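Local atomic coordinates of glycosyl hydrolase (Streptomyces cattleya, PDB entry 7LR8), a protein that probably hydrolyses the beta-1,4 linkage between mannose and N-acetylglucosamine in the core of N-glycans, as a family GH5 glycosidase. Residues Ser214-Phe228 against Arg262-Val276. The protein carries 1 engineered substitution. Sequence-based numbering, arbitrary orientation.
Sequences SARIGAVTAVHSWVF and RPVWLQEVGAPAPHV. With BMA (beta-D-mannopyranose), chain D; NAG (2-acetamido-2-deoxy-beta-D-glucopyranose), chain C.
Glu268 lies with its carboxylate flat over the ring of His224, the two planes only 3° apart and CD 3.5 Å above the ring plane. Its OE1 takes the indole N-H of Trp226, NE1 to OE1 2.8 Å, in the plane of the indole, while OE2 lies 3.0 Å from the mannose O2 and forms a salt bridge with Arg54. At the edge of the His224 ring, in its plane, Gln267 presents a lone pair of OE1 to NE2 in a straight bond of 2.9 Å that fixes the ring's rotation; Thr149 holds the other end of the amide. A water joins His224 ND1, Glu268 OE1 and the mannose O2. The Trp226 indole is sandwiched between Gly270 and the mannose, whose O5 sits over its other face, and Phe228 turns its edge to both sugars while its CB rests over the His275 ring.

Behind this site the strands run parallel, Thr221 O taking the N-H of Trp265 at 2.7 Å, and a beta bulge at Gln267, the extra residue between the Val223-Leu266 and His224-Glu268 pairs, shifts the register by one. At their N-terminal end Arg262, extended from CG to NE with CG anti to its own N (chi1 173°), reaches across to the end of helix 211-216 and the turn after it. NH1 and NH2 both grip Gly218 O, NH2 also reaches Ser214 O, and NE meets Thr221 OG1 at 2.8 Å in the guanidinium plane. A methionine here would probably leave the carbonyls of Ser214 and Gly218 without these donors and the helix end and turn less firmly tied to the strand.

These are neighbouring strands of the (beta/alpha)8 barrel of GH5 enzymes, with the sugar site at their C-terminal ends; the position of Glu268, its OE1 near the mannose C1, is consistent with the family's catalytic nucleophile.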
ATOM      1  N   SER B 214      27.689  -0.923  -4.844  1.00 20.94           N
ATOM      2  CA  SER B 214      27.639   0.341  -4.115  1.00 19.40           C
ATOM      3  C   SER B 214      28.806   1.253  -4.484  1.00 19.06           C
ATOM      4  O   SER B 214      28.647   2.478  -4.568  1.00 20.92           O
ATOM      5  CB  SER B 214      27.631   0.075  -2.610  1.00 19.14           C
ATOM      6  OG  SER B 214      26.357  -0.398  -2.191  1.00 21.45           O
ATOM      7  N   ALA B 215      29.985   0.678  -4.710  1.00 19.13           N
ATOM      8  CA  ALA B 215      31.195   1.451  -4.949  1.00 24.20           C
ATOM      9  C   ALA B 215      31.501   1.662  -6.427  1.00 20.95           C
ATOM     10  O   ALA B 215      32.393   2.453  -6.752  1.00 26.14           O
ATOM     11  CB  ALA B 215      32.395   0.767  -4.270  1.00 20.73           C
ATOM     12  N   ARG B 216      30.789   0.993  -7.333  1.00 19.25           N
ATOM     13  CA  ARG B 216      31.098   1.109  -8.753  1.00 22.60           C
ATOM     14  C   ARG B 216      29.916   1.508  -9.627  1.00 25.98           C
ATOM     15  O   ARG B 216      30.102   1.696 -10.837  1.00 32.13           O
ATOM     16  CB  ARG B 216      31.693  -0.210  -9.273  1.00 24.70           C
ATOM     17  CG  ARG B 216      32.963  -0.603  -8.546  1.00 27.35           C
ATOM     18  CD  ARG B 216      33.459  -1.990  -8.931  1.00 39.66           C
ATOM     19  NE  ARG B 216      34.456  -2.462  -7.972  1.00 46.43           N
ATOM     20  CZ  ARG B 216      34.961  -3.692  -7.946  1.00 51.94           C
ATOM     21  NH1 ARG B 216      34.568  -4.600  -8.834  1.00 48.26           N
ATOM     22  NH2 ARG B 216      35.863  -4.016  -7.026  1.00 52.09           N
ATOM     23  N   ILE B 217      28.713   1.632  -9.068  1.00 20.25           N
ATOM     24  CA  ILE B 217      27.539   2.117  -9.786  1.00 20.86           C
ATOM     25  C   ILE B 217      27.045   3.373  -9.080  1.00 21.33           C
ATOM     26  O   ILE B 217      26.983   3.408  -7.846  1.00 22.25           O
ATOM     27  CB  ILE B 217      26.432   1.042  -9.843  1.00 26.34           C
ATOM     28  CG1 ILE B 217      26.969  -0.262 -10.441  1.00 24.11           C
ATOM     29  CG2 ILE B 217      25.259   1.516 -10.662  1.00 24.25           C
ATOM     30  CD1 ILE B 217      25.931  -1.368 -10.505  1.00 23.28           C
ATOM     31  N   GLY B 218      26.706   4.407  -9.854  1.00 22.30           N
ATOM     32  CA  GLY B 218      26.308   5.679  -9.282  1.00 24.48           C
ATOM     33  C   GLY B 218      27.514   6.546  -8.924  1.00 28.24           C
ATOM     34  O   GLY B 218      28.662   6.108  -8.925  1.00 24.26           O
ATOM     35  N   ALA B 219      27.231   7.811  -8.598  1.00 21.60           N
ATOM     36  CA  ALA B 219      28.269   8.845  -8.574  1.00 22.38           C
ATOM     37  C   ALA B 219      29.174   8.773  -7.343  1.00 22.70           C
ATOM     38  O   ALA B 219      30.360   9.117  -7.430  1.00 23.53           O
ATOM     39  CB  ALA B 219      27.619  10.227  -8.639  1.00 23.76           C
ATOM     40  N   VAL B 220      28.630   8.392  -6.192  1.00 19.98           N
ATOM     41  CA  VAL B 220      29.382   8.297  -4.943  1.00 19.44           C
ATOM     42  C   VAL B 220      28.873   7.059  -4.220  1.00 17.67           C
ATOM     43  O   VAL B 220      27.792   6.549  -4.514  1.00 23.34           O
ATOM     44  CB  VAL B 220      29.226   9.559  -4.053  1.00 22.18           C
ATOM     45  CG1 VAL B 220      29.656  10.825  -4.805  1.00 23.67           C
ATOM     46  CG2 VAL B 220      27.794   9.702  -3.558  1.00 24.02           C
ATOM     47  N   THR B 221      29.667   6.559  -3.271  1.00 17.21           N
ATOM     48  CA  THR B 221      29.226   5.425  -2.463  1.00 20.97           C
ATOM     49  C   THR B 221      28.445   5.941  -1.264  1.00 22.52           C
ATOM     50  O   THR B 221      28.935   6.802  -0.526  1.00 24.02           O
ATOM     51  CB  THR B 221      30.412   4.592  -1.976  1.00 21.48           C
ATOM     52  OG1 THR B 221      31.227   4.213  -3.086  1.00 20.75           O
ATOM     53  CG2 THR B 221      29.927   3.343  -1.254  1.00 21.47           C
ATOM     54  N   ALA B 222      27.241   5.415  -1.058  1.00 17.53           N
ATOM     55  CA  ALA B 222      26.439   5.789   0.096  1.00 20.41           C
ATOM     56  C   ALA B 222      26.488   4.671   1.126  1.00 21.22           C
ATOM     57  O   ALA B 222      26.296   3.502   0.782  1.00 23.87           O
ATOM     58  CB  ALA B 222      24.996   6.084  -0.308  1.00 20.08           C
ATOM     59  N   VAL B 223      26.771   5.024   2.375  1.00 20.00           N
ATOM     60  CA  VAL B 223      26.711   4.070   3.479  1.00 21.19           C
ATOM     61  C   VAL B 223      25.755   4.604   4.536  1.00 18.19           C
ATOM     62  O   VAL B 223      25.642   5.820   4.754  1.00 17.77           O
ATOM     63  CB  VAL B 223      28.101   3.790   4.097  1.00 22.04           C
ATOM     64  CG1 VAL B 223      28.993   3.067   3.085  1.00 24.24           C
ATOM     65  CG2 VAL B 223      28.749   5.077   4.565  1.00 19.10           C
ATOM     66  N   HIS B 224      25.055   3.672   5.189  1.00 17.50           N
ATOM     67  CA  HIS B 224      24.104   3.967   6.254  1.00 18.50           C
ATOM     68  C   HIS B 224      24.567   3.219   7.500  1.00 17.72           C
ATOM     69  O   HIS B 224      24.565   1.983   7.507  1.00 19.33           O
ATOM     70  CB  HIS B 224      22.691   3.516   5.873  1.00 20.37           C
ATOM     71  CG  HIS B 224      22.136   4.173   4.645  1.00 16.62           C
ATOM     72  ND1 HIS B 224      21.093   3.625   3.926  1.00 20.37           N
ATOM     73  CD2 HIS B 224      22.457   5.331   4.017  1.00 17.57           C
ATOM     74  CE1 HIS B 224      20.795   4.416   2.911  1.00 19.67           C
ATOM     75  NE2 HIS B 224      21.614   5.454   2.936  1.00 18.01           N
ATOM     76  N   SER B 225      24.951   3.958   8.552  1.00 18.08           N
ATOM     77  CA  SER B 225      25.613   3.363   9.716  1.00 17.25           C
ATOM     78  C   SER B 225      24.650   3.260  10.898  1.00 17.28           C
ATOM     79  O   SER B 225      24.241   4.280  11.466  1.00 16.63           O
ATOM     80  CB  SER B 225      26.836   4.177  10.112  1.00 18.01           C
ATOM     81  OG  SER B 225      27.452   3.572  11.238  1.00 18.12           O
ATOM     82  N   TRP B 226      24.337   2.029  11.301  1.00 15.53           N
ATOM     83  CA  TRP B 226      23.327   1.777  12.330  1.00 16.49           C
ATOM     84  C   TRP B 226      23.845   0.723  13.294  1.00 19.95           C
ATOM     85  O   TRP B 226      23.888  -0.466  12.953  1.00 20.68           O
ATOM     86  CB  TRP B 226      22.006   1.342  11.692  1.00 18.40           C
ATOM     87  CG  TRP B 226      21.351   2.480  11.009  1.00 17.95           C
ATOM     88  CD1 TRP B 226      21.294   2.716   9.662  1.00 18.12           C
ATOM     89  CD2 TRP B 226      20.685   3.570  11.640  1.00 18.92           C
ATOM     90  NE1 TRP B 226      20.607   3.885   9.418  1.00 20.27           N
ATOM     91  CE2 TRP B 226      20.247   4.441  10.621  1.00 18.53           C
ATOM     92  CE3 TRP B 226      20.445   3.913  12.971  1.00 20.03           C
ATOM     93  CZ2 TRP B 226      19.539   5.610  10.897  1.00 19.06           C
ATOM     94  CZ3 TRP B 226      19.744   5.082  13.248  1.00 20.29           C
ATOM     95  CH2 TRP B 226      19.311   5.919  12.221  1.00 20.04           C
ATOM     96  N   VAL B 227      24.207   1.154  14.512  1.00 18.38           N
ATOM     97  CA  VAL B 227      24.880   0.264  15.459  1.00 19.00           C
ATOM     98  C   VAL B 227      23.940  -0.705  16.164  1.00 20.97           C
ATOM     99  O   VAL B 227      24.407  -1.494  16.994  1.00 23.39           O
ATOM    100  CB  VAL B 227      25.689   1.079  16.494  1.00 19.82           C
ATOM    101  CG1 VAL B 227      26.774   1.883  15.788  1.00 20.40           C
ATOM    102  CG2 VAL B 227      24.799   1.989  17.318  1.00 20.95           C
ATOM    103  N   PHE B 228      22.638  -0.696  15.850  1.00 19.94           N
ATOM    104  CA  PHE B 228      21.772  -1.775  16.312  1.00 21.69           C
ATOM    105  C   PHE B 228      21.909  -3.032  15.455  1.00 21.36           C
ATOM    106  O   PHE B 228      21.179  -4.007  15.674  1.00 22.82           O
ATOM    107  CB  PHE B 228      20.297  -1.330  16.369  1.00 22.22           C
ATOM    108  CG  PHE B 228      19.753  -0.758  15.078  1.00 25.46           C
ATOM    109  CD1 PHE B 228      19.767  -1.487  13.895  1.00 24.14           C
ATOM    110  CD2 PHE B 228      19.188   0.508  15.065  1.00 26.79           C
ATOM    111  CE1 PHE B 228      19.256  -0.953  12.719  1.00 26.58           C
ATOM    112  CE2 PHE B 228      18.682   1.048  13.901  1.00 26.57           C
ATOM    113  CZ  PHE B 228      18.705   0.313  12.723  1.00 26.23           C
ATOM    114  N   ARG B 262      37.140   8.409  -5.007  1.00 24.12           N
ATOM    115  CA  ARG B 262      35.680   8.410  -5.070  1.00 24.76           C
ATOM    116  C   ARG B 262      35.114   8.789  -3.704  1.00 23.05           C
ATOM    117  O   ARG B 262      35.482   8.176  -2.697  1.00 23.04           O
ATOM    118  CB  ARG B 262      35.152   7.035  -5.483  1.00 25.40           C
ATOM    119  CG  ARG B 262      33.620   6.897  -5.412  1.00 26.08           C
ATOM    120  CD  ARG B 262      33.212   5.481  -5.807  1.00 24.32           C
ATOM    121  NE  ARG B 262      31.789   5.163  -5.684  1.00 25.32           N
ATOM    122  CZ  ARG B 262      30.914   5.185  -6.695  1.00 27.08           C
ATOM    123  NH1 ARG B 262      31.302   5.575  -7.911  1.00 26.51           N
ATOM    124  NH2 ARG B 262      29.646   4.830  -6.485  1.00 23.96           N
ATOM    125  N   PRO B 263      34.260   9.806  -3.620  1.00 23.49           N
ATOM    126  CA  PRO B 263      33.719  10.196  -2.313  1.00 21.57           C
ATOM    127  C   PRO B 263      32.809   9.124  -1.737  1.00 25.96           C
ATOM    128  O   PRO B 263      32.123   8.401  -2.466  1.00 22.24           O
ATOM    129  CB  PRO B 263      32.930  11.476  -2.621  1.00 23.08           C
ATOM    130  CG  PRO B 263      33.479  11.961  -3.945  1.00 24.56           C
ATOM    131  CD  PRO B 263      33.814  10.707  -4.695  1.00 23.44           C
ATOM    132  N   VAL B 264      32.816   9.026  -0.407  1.00 21.14           N
ATOM    133  CA  VAL B 264      31.903   8.165   0.344  1.00 21.44           C
ATOM    134  C   VAL B 264      30.972   9.061   1.149  1.00 20.79           C
ATOM    135  O   VAL B 264      31.430   9.885   1.948  1.00 21.95           O
ATOM    136  CB  VAL B 264      32.648   7.187   1.266  1.00 20.84           C
ATOM    137  CG1 VAL B 264      31.646   6.240   1.947  1.00 18.88           C
ATOM    138  CG2 VAL B 264      33.674   6.389   0.477  1.00 25.61           C
ATOM    139  N   TRP B 265      29.664   8.903   0.936  1.00 19.06           N
ATOM    140  CA  TRP B 265      28.647   9.715   1.600  1.00 22.52           C
ATOM    141  C   TRP B 265      28.074   8.922   2.771  1.00 19.37           C
ATOM    142  O   TRP B 265      27.398   7.911   2.571  1.00 18.63           O
ATOM    143  CB  TRP B 265      27.560  10.111   0.598  1.00 21.40           C
ATOM    144  CG  TRP B 265      26.483  11.031   1.130  1.00 19.06           C
ATOM    145  CD1 TRP B 265      26.363  11.527   2.405  1.00 22.57           C
ATOM    146  CD2 TRP B 265      25.382  11.562   0.390  1.00 20.33           C
ATOM    147  NE1 TRP B 265      25.250  12.334   2.493  1.00 19.31           N
ATOM    148  CE2 TRP B 265      24.629  12.360   1.271  1.00 21.20           C
ATOM    149  CE3 TRP B 265      24.947  11.424  -0.943  1.00 21.62           C
ATOM    150  CZ2 TRP B 265      23.482  13.041   0.861  1.00 21.88           C
ATOM    151  CZ3 TRP B 265      23.816  12.098  -1.340  1.00 23.08           C
ATOM    152  CH2 TRP B 265      23.085  12.884  -0.444  1.00 23.21           C
ATOM    153  N   LEU B 266      28.358   9.361   3.999  1.00 18.36           N
ATOM    154  CA  LEU B 266      27.671   8.795   5.160  1.00 15.98           C
ATOM    155  C   LEU B 266      26.269   9.386   5.176  1.00 19.63           C
ATOM    156  O   LEU B 266      26.004  10.419   5.793  1.00 18.53           O
ATOM    157  CB  LEU B 266      28.437   9.102   6.444  1.00 15.74           C
ATOM    158  CG  LEU B 266      27.776   8.571   7.704  1.00 15.45           C
ATOM    159  CD1 LEU B 266      27.725   7.045   7.693  1.00 18.32           C
ATOM    160  CD2 LEU B 266      28.562   9.082   8.925  1.00 16.41           C
ATOM    161  N   GLN B 267      25.364   8.739   4.441  1.00 16.63           N
ATOM    162  CA  GLN B 267      24.056   9.292   4.148  1.00 17.37           C
ATOM    163  C   GLN B 267      23.032   9.021   5.235  1.00 17.21           C
ATOM    164  O   GLN B 267      21.979   9.671   5.248  1.00 17.92           O
ATOM    165  CB  GLN B 267      23.562   8.726   2.807  1.00 18.21           C
ATOM    166  CG  GLN B 267      22.449   9.506   2.172  1.00 19.49           C
ATOM    167  CD  GLN B 267      21.915   8.804   0.948  1.00 23.28           C
ATOM    168  OE1 GLN B 267      21.642   7.602   0.992  1.00 20.79           O
ATOM    169  NE2 GLN B 267      21.770   9.537  -0.151  1.00 21.94           N
ATOM    170  N   GLU B 268      23.318   8.085   6.138  1.00 16.55           N
ATOM    171  CA  GLU B 268      22.554   7.917   7.369  1.00 20.16           C
ATOM    172  C   GLU B 268      23.497   7.577   8.502  1.00 19.89           C
ATOM    173  O   GLU B 268      24.375   6.725   8.354  1.00 17.33           O
ATOM    174  CB  GLU B 268      21.512   6.798   7.291  1.00 18.02           C
ATOM    175  CG  GLU B 268      20.391   7.085   6.333  1.00 17.95           C
ATOM    176  CD  GLU B 268      19.448   5.906   6.192  1.00 21.04           C
ATOM    177  OE1 GLU B 268      19.554   4.956   7.005  1.00 21.94           O
ATOM    178  OE2 GLU B 268      18.615   5.941   5.268  1.00 19.86           O
ATOM    179  N   VAL B 269      23.290   8.239   9.635  1.00 16.54           N
ATOM    180  CA  VAL B 269      23.920   7.863  10.896  1.00 17.23           C
ATOM    181  C   VAL B 269      23.001   8.393  11.982  1.00 16.67           C
ATOM    182  O   VAL B 269      22.516   9.528  11.890  1.00 16.27           O
ATOM    183  CB  VAL B 269      25.355   8.411  11.036  1.00 17.92           C
ATOM    184  CG1 VAL B 269      25.410   9.930  10.778  1.00 20.18           C
ATOM    185  CG2 VAL B 269      25.911   8.072  12.443  1.00 19.12           C
ATOM    186  N   GLY B 270      22.713   7.577  12.993  1.00 19.98           N
ATOM    187  CA  GLY B 270      21.814   8.001  14.046  1.00 19.83           C
ATOM    188  C   GLY B 270      22.140   7.314  15.352  1.00 19.79           C
ATOM    189  O   GLY B 270      23.008   6.439  15.423  1.00 19.32           O
ATOM    190  N   ALA B 271      21.382   7.689  16.387  1.00 17.84           N
ATOM    191  CA  ALA B 271      21.640   7.285  17.771  1.00 21.71           C
ATOM    192  C   ALA B 271      20.423   6.537  18.302  1.00 19.00           C
ATOM    193  O   ALA B 271      19.579   7.127  18.998  1.00 19.53           O
ATOM    194  CB  ALA B 271      21.958   8.503  18.636  1.00 19.20           C
ATOM    195  N   PRO B 272      20.305   5.211  18.015  1.00 19.25           N
ATOM    196  CA  PRO B 272      19.072   4.480  18.358  1.00 20.13           C
ATOM    197  C   PRO B 272      19.063   3.899  19.764  1.00 22.08           C
ATOM    198  O   PRO B 272      19.917   3.074  20.093  1.00 23.36           O
ATOM    199  CB  PRO B 272      19.047   3.346  17.321  1.00 21.10           C
ATOM    200  CG  PRO B 272      20.512   3.045  17.109  1.00 21.64           C
ATOM    201  CD  PRO B 272      21.249   4.367  17.255  1.00 22.16           C
ATOM    202  N   ALA B 273      18.085   4.279  20.585  1.00 22.53           N
ATOM    203  CA  ALA B 273      17.952   3.694  21.914  1.00 23.47           C
ATOM    204  C   ALA B 273      17.344   2.296  21.816  1.00 29.70           C
ATOM    205  O   ALA B 273      16.528   2.033  20.929  1.00 30.43           O
ATOM    206  CB  ALA B 273      17.080   4.575  22.800  1.00 26.85           C
ATOM    207  N   PRO B 274      17.722   1.374  22.715  1.00 28.57           N
ATOM    208  CA  PRO B 274      18.637   1.550  23.849  1.00 28.51           C
ATOM    209  C   PRO B 274      20.096   1.250  23.530  1.00 28.41           C
ATOM    210  O   PRO B 274      20.944   1.347  24.427  1.00 31.60           O
ATOM    211  CB  PRO B 274      18.114   0.541  24.880  1.00 39.19           C
ATOM    212  CG  PRO B 274      17.190  -0.385  24.118  1.00 37.53           C
ATOM    213  CD  PRO B 274      17.175   0.006  22.686  1.00 29.67           C
ATOM    214  N   HIS B 275      20.373   0.860  22.285  1.00 26.20           N
ATOM    215  CA  HIS B 275      21.743   0.569  21.882  1.00 25.27           C
ATOM    216  C   HIS B 275      22.632   1.784  22.093  1.00 31.26           C
ATOM    217  O   HIS B 275      23.796   1.652  22.491  1.00 34.34           O
ATOM    218  CB  HIS B 275      21.747   0.107  20.424  1.00 27.40           C
ATOM    219  CG  HIS B 275      20.763  -0.988  20.160  1.00 35.28           C
ATOM    220  ND1 HIS B 275      19.467  -0.740  19.762  1.00 37.14           N
ATOM    221  CD2 HIS B 275      20.867  -2.331  20.287  1.00 38.13           C
ATOM    222  CE1 HIS B 275      18.821  -1.885  19.632  1.00 32.48           C
ATOM    223  NE2 HIS B 275      19.648  -2.866  19.945  1.00 39.96           N
ATOM    224  N   VAL B 276      22.090   2.968  21.850  1.00 23.26           N
ATOM    225  CA  VAL B 276      22.628   4.222  22.354  1.00 25.76           C
ATOM    226  C   VAL B 276      21.550   4.866  23.213  1.00 25.15           C
ATOM    227  O   VAL B 276      20.565   5.397  22.694  1.00 25.02           O
ATOM    228  CB  VAL B 276      23.054   5.159  21.208  1.00 22.93           C
ATOM    229  CG1 VAL B 276      23.657   6.445  21.778  1.00 24.59           C
ATOM    230  CG2 VAL B 276      24.036   4.454  20.281  1.00 23.14           C
TER
HETATM  231  C1  BMA D   2      17.207   2.939   8.103  1.00 29.52           C
HETATM  232  C2  BMA D   2      16.396   4.129   7.496  1.00 34.24           C
HETATM  233  C3  BMA D   2      14.982   4.082   8.037  1.00 23.19           C
HETATM  234  C4  BMA D   2      14.999   3.862   9.612  1.00 19.39           C
HETATM  235  C5  BMA D   2      16.439   3.982  10.185  1.00 24.61           C
HETATM  236  C6  BMA D   2      16.527   3.681  11.665  1.00 17.73           C
HETATM  237  O2  BMA D   2      16.355   4.071   6.078  1.00 26.54           O
HETATM  238  O3  BMA D   2      14.194   3.091   7.330  1.00 29.37           O
HETATM  239  O4  BMA D   2      14.178   4.836  10.196  1.00 21.43           O
HETATM  240  O5  BMA D   2      17.298   3.021   9.544  1.00 27.47           O
HETATM  241  O6  BMA D   2      16.091   2.312  11.852  1.00 27.13           O
HETATM  242  C1  NAG C   1      16.783  -2.282   9.038  1.00 38.13           C
HETATM  243  C2  NAG C   1      15.435  -1.572   9.170  1.00 40.71           C
HETATM  244  C3  NAG C   1      15.413  -0.300   8.313  1.00 30.03           C
HETATM  245  C4  NAG C   1      16.630   0.580   8.593  1.00 30.50           C
HETATM  246  C5  NAG C   1      17.889  -0.272   8.423  1.00 34.14           C
HETATM  247  C6  NAG C   1      19.190   0.439   8.703  1.00 31.73           C
HETATM  248  C7  NAG C   1      13.265  -2.685   9.528  1.00 40.71           C
HETATM  249  C8  NAG C   1      12.271  -3.664   8.966  1.00 26.05           C
HETATM  250  N2  NAG C   1      14.358  -2.471   8.786  1.00 45.91           N
HETATM  251  O1  NAG C   1      16.816  -3.352   9.921  1.00 33.50           O
HETATM  252  O3  NAG C   1      14.213   0.426   8.550  1.00 21.49           O
HETATM  253  O4  NAG C   1      16.604   1.679   7.683  1.00 26.35           O
HETATM  254  O5  NAG C   1      17.833  -1.375   9.337  1.00 37.81           O
HETATM  255  O6  NAG C   1      20.298  -0.384   8.365  1.00 32.44           O
HETATM  256  O7  NAG C   1      13.079  -2.109  10.599  1.00 37.21           O
HETATM  257  O   HOH W   1      18.761   2.541   5.339  1.00 24.39           O
HETATM  258  O   HOH W   2      24.330   4.334  14.325  1.00 16.73           O